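Local structure of conserved lipoprotein, putative (Clostridium novyi, 4L1N) at residues A[166-171]-A[189-194]. The protein is of unknown function but is probably a membrane-anchored lipoprotein, of an all-beta family grouped with the beta-propellers. Numbering follows the deposited sequence.
Sequences DNKKQV and EDDDLL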
ATOM      1  N   ASP A 166      -9.700 -12.552   8.165  1.00 42.76           N
ATOM      2  CA  ASP A 166     -10.787 -13.119   7.361  1.00 42.84           C
ATOM      3  C   ASP A 166     -10.620 -12.633   5.929  1.00 46.05           C
ATOM      4  O   ASP A 166     -10.639 -11.435   5.671  1.00 44.66           O
ATOM      5  CB  ASP A 166     -12.163 -12.733   7.936  1.00 43.48           C
ATOM      6  CG  ASP A 166     -13.361 -13.446   7.341  1.00 55.31           C
ATOM      7  OD1 ASP A 166     -13.221 -14.046   6.242  1.00 56.63           O
ATOM      8  OD2 ASP A 166     -14.438 -13.413   7.971  1.00 62.19           O
ATOM      9  N   ASN A 167     -10.478 -13.565   5.008  1.00 44.76           N
ATOM     10  CA  ASN A 167     -10.213 -13.291   3.600  1.00 46.10           C
ATOM     11  C   ASN A 167     -11.458 -12.818   2.856  1.00 49.28           C
ATOM     12  O   ASN A 167     -11.332 -12.379   1.714  1.00 50.41           O
ATOM     13  CB  ASN A 167      -9.546 -14.500   2.906  1.00 52.23           C
ATOM     14  CG  ASN A 167     -10.298 -15.812   2.988  1.00 88.98           C
ATOM     15  OD1 ASN A 167     -11.402 -15.933   3.568  1.00 73.54           O
ATOM     16  ND2 ASN A 167      -9.701 -16.838   2.386  1.00 92.82           N
ATOM     17  N   LYS A 168     -12.628 -12.857   3.517  1.00 44.52           N
ATOM     18  CA  LYS A 168     -13.906 -12.351   3.022  1.00 43.21           C
ATOM     19  C   LYS A 168     -14.094 -10.879   3.431  1.00 45.58           C
ATOM     20  O   LYS A 168     -15.025 -10.228   2.973  1.00 46.11           O
ATOM     21  CB  LYS A 168     -15.074 -13.196   3.559  1.00 45.63           C
ATOM     22  CG  LYS A 168     -15.446 -14.388   2.683  1.00 56.86           C
ATOM     23  CD  LYS A 168     -16.739 -15.077   3.182  1.00 68.18           C
ATOM     24  CE  LYS A 168     -16.600 -15.883   4.458  1.00 83.11           C
ATOM     25  NZ  LYS A 168     -15.775 -17.114   4.254  1.00 95.35           N
ATOM     26  N   LYS A 169     -13.230 -10.382   4.316  1.00 41.38           N
ATOM     27  CA  LYS A 169     -13.182  -9.028   4.863  1.00 39.51           C
ATOM     28  C   LYS A 169     -11.841  -8.404   4.447  1.00 43.20           C
ATOM     29  O   LYS A 169     -10.813  -8.680   5.064  1.00 42.79           O
ATOM     30  CB  LYS A 169     -13.324  -9.075   6.401  1.00 40.90           C
ATOM     31  CG  LYS A 169     -14.749  -9.140   6.916  1.00 44.87           C
ATOM     32  CD  LYS A 169     -14.895 -10.158   8.043  1.00 53.75           C
ATOM     33  CE  LYS A 169     -16.194 -10.044   8.823  1.00 58.08           C
ATOM     34  NZ  LYS A 169     -16.174  -8.861   9.740  1.00 71.05           N
ATOM     35  N   GLN A 170     -11.848  -7.581   3.387  1.00 37.49           N
ATOM     36  CA  GLN A 170     -10.632  -6.975   2.852  1.00 35.06           C
ATOM     37  C   GLN A 170     -10.548  -5.481   3.095  1.00 37.59           C
ATOM     38  O   GLN A 170     -11.438  -4.778   2.655  1.00 37.62           O
ATOM     39  CB  GLN A 170     -10.589  -7.185   1.329  1.00 36.20           C
ATOM     40  CG  GLN A 170     -10.616  -8.623   0.868  1.00 37.58           C
ATOM     41  CD  GLN A 170     -10.668  -8.776  -0.632  1.00 52.62           C
ATOM     42  OE1 GLN A 170     -10.580  -7.817  -1.407  1.00 45.02           O
ATOM     43  NE2 GLN A 170     -10.789 -10.011  -1.082  1.00 49.08           N
ATOM     44  N   VAL A 171      -9.427  -4.974   3.657  1.00 33.68           N
ATOM     45  CA  VAL A 171      -9.176  -3.531   3.775  1.00 33.28           C
ATOM     46  C   VAL A 171      -8.919  -3.022   2.348  1.00 40.84           C
ATOM     47  O   VAL A 171      -8.074  -3.590   1.665  1.00 42.07           O
ATOM     48  CB  VAL A 171      -8.013  -3.217   4.739  1.00 36.72           C
ATOM     49  CG1 VAL A 171      -7.692  -1.726   4.755  1.00 36.71           C
ATOM     50  CG2 VAL A 171      -8.303  -3.730   6.153  1.00 36.06           C
ATOM     51  N   GLU A 189     -20.413 -11.641   1.888  1.00 46.91           N
ATOM     52  CA  GLU A 189     -21.332 -12.375   2.752  1.00 47.19           C
ATOM     53  C   GLU A 189     -20.990 -13.854   2.861  1.00 55.28           C
ATOM     54  O   GLU A 189     -21.157 -14.431   3.936  1.00 56.37           O
ATOM     55  CB  GLU A 189     -22.787 -12.200   2.292  1.00 48.88           C
ATOM     56  CG  GLU A 189     -23.324 -10.765   2.324  1.00 63.76           C
ATOM     57  CD  GLU A 189     -23.081  -9.852   3.521  1.00 82.88           C
ATOM     58  OE1 GLU A 189     -23.300 -10.291   4.673  1.00 76.88           O
ATOM     59  OE2 GLU A 189     -22.710  -8.675   3.298  1.00 69.89           O
ATOM     60  N   ASP A 190     -20.514 -14.468   1.768  1.00 54.45           N
ATOM     61  CA  ASP A 190     -20.181 -15.891   1.728  1.00 56.10           C
ATOM     62  C   ASP A 190     -19.103 -16.178   0.674  1.00 63.11           C
ATOM     63  O   ASP A 190     -18.604 -15.256   0.023  1.00 64.33           O
ATOM     64  CB  ASP A 190     -21.437 -16.742   1.473  1.00 59.07           C
ATOM     65  CG  ASP A 190     -22.159 -16.467   0.179  1.00 68.64           C
ATOM     66  OD1 ASP A 190     -21.556 -15.856  -0.717  1.00 71.28           O
ATOM     67  OD2 ASP A 190     -23.327 -16.846   0.070  1.00 75.50           O
ATOM     68  N   ASP A 191     -18.777 -17.464   0.486  1.00 59.35           N
ATOM     69  CA  ASP A 191     -17.708 -17.904  -0.386  1.00 59.35           C
ATOM     70  C   ASP A 191     -18.031 -17.802  -1.864  1.00 60.70           C
ATOM     71  O   ASP A 191     -17.114 -17.961  -2.670  1.00 61.85           O
ATOM     72  CB  ASP A 191     -17.287 -19.328  -0.026  1.00 63.37           C
ATOM     73  CG  ASP A 191     -16.403 -19.432   1.210  1.00 69.35           C
ATOM     74  OD1 ASP A 191     -15.921 -18.373   1.704  1.00 63.04           O
ATOM     75  OD2 ASP A 191     -16.165 -20.567   1.663  1.00 83.37           O
ATOM     76  N   ASP A 192     -19.284 -17.471  -2.227  1.00 53.76           N
ATOM     77  CA  ASP A 192     -19.696 -17.284  -3.622  1.00 53.47           C
ATOM     78  C   ASP A 192     -19.183 -15.944  -4.155  1.00 57.33           C
ATOM     79  O   ASP A 192     -19.097 -15.771  -5.363  1.00 59.55           O
ATOM     80  CB  ASP A 192     -21.221 -17.373  -3.777  1.00 54.77           C
ATOM     81  CG  ASP A 192     -21.809 -18.777  -3.760  1.00 65.63           C
ATOM     82  OD1 ASP A 192     -21.028 -19.753  -3.701  1.00 65.69           O
ATOM     83  OD2 ASP A 192     -23.051 -18.902  -3.860  1.00 75.73           O
ATOM     84  N   LEU A 193     -18.870 -14.993  -3.251  1.00 51.61           N
ATOM     85  CA  LEU A 193     -18.347 -13.645  -3.516  1.00 49.76           C
ATOM     86  C   LEU A 193     -19.250 -12.822  -4.501  1.00 52.94           C
ATOM     87  O   LEU A 193     -18.782 -11.930  -5.226  1.00 52.61           O
ATOM     88  CB  LEU A 193     -16.905 -13.762  -4.002  1.00 50.47           C
ATOM     89  CG  LEU A 193     -15.982 -14.573  -3.061  1.00 55.27           C
ATOM     90  CD1 LEU A 193     -14.658 -14.848  -3.697  1.00 55.82           C
ATOM     91  CD2 LEU A 193     -15.783 -13.886  -1.705  1.00 55.13           C
ATOM     92  N   LEU A 194     -20.568 -13.077  -4.425  1.00 47.64           N
ATOM     93  CA  LEU A 194     -21.579 -12.443  -5.258  1.00 47.61           C
ATOM     94  C   LEU A 194     -22.294 -11.285  -4.562  1.00 50.15           C
ATOM     95  O   LEU A 194     -22.976 -10.513  -5.221  1.00 52.24           O
ATOM     96  CB  LEU A 194     -22.627 -13.491  -5.707  1.00 49.10           C
ATOM     97  CG  LEU A 194     -22.165 -14.643  -6.627  1.00 53.60           C
ATOM     98  CD1 LEU A 194     -23.339 -15.455  -7.040  1.00 55.12           C
ATOM     99  CD2 LEU A 194     -21.407 -14.141  -7.853  1.00 51.68           C
TER
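K168 and D191 show how a single salt bridge can tie together two surface turns whose backbones stay apart. The two side chains cross at about a right angle, and NZ of K168 lies 2.8 Å from OD1 of D191, which it meets on the syn side and 32° out of the carboxylate plane. The lysine does not run straight to its partner: bends at chi3 (-73°) and chi4 (-69°) turn the ammonium group toward the syn side of OD1. Its aliphatic part is used as well, for CD of K168 rests 3.6 Å from the carbonyl carbon of D190, while CG comes within 4.4 Å of CD2 of L193, whose side chain also touches Y188 and V142. With CG anti to its own carbonyl carbon, D191 brings OD1 across to the lysine.

Each partner stands on a type I turn opened by an aspartate. OD1 of D166 accepts the backbone N of K168 at 3.0 Å, approached from above the carboxylate plane, and OD1 of D190 takes the N of D192 at 3.2 Å in the same manner. E189 directs its carboxylate elsewhere, to H197. Two Asx turns, each coinciding with a type I turn, are thus linked by one salt bridge at one end of the antiparallel three-stranded sheet: the first leads into the outer strand 169-177 of that sheet, the second belongs to the beta-hairpin connection between strands 180-188 and 196-204.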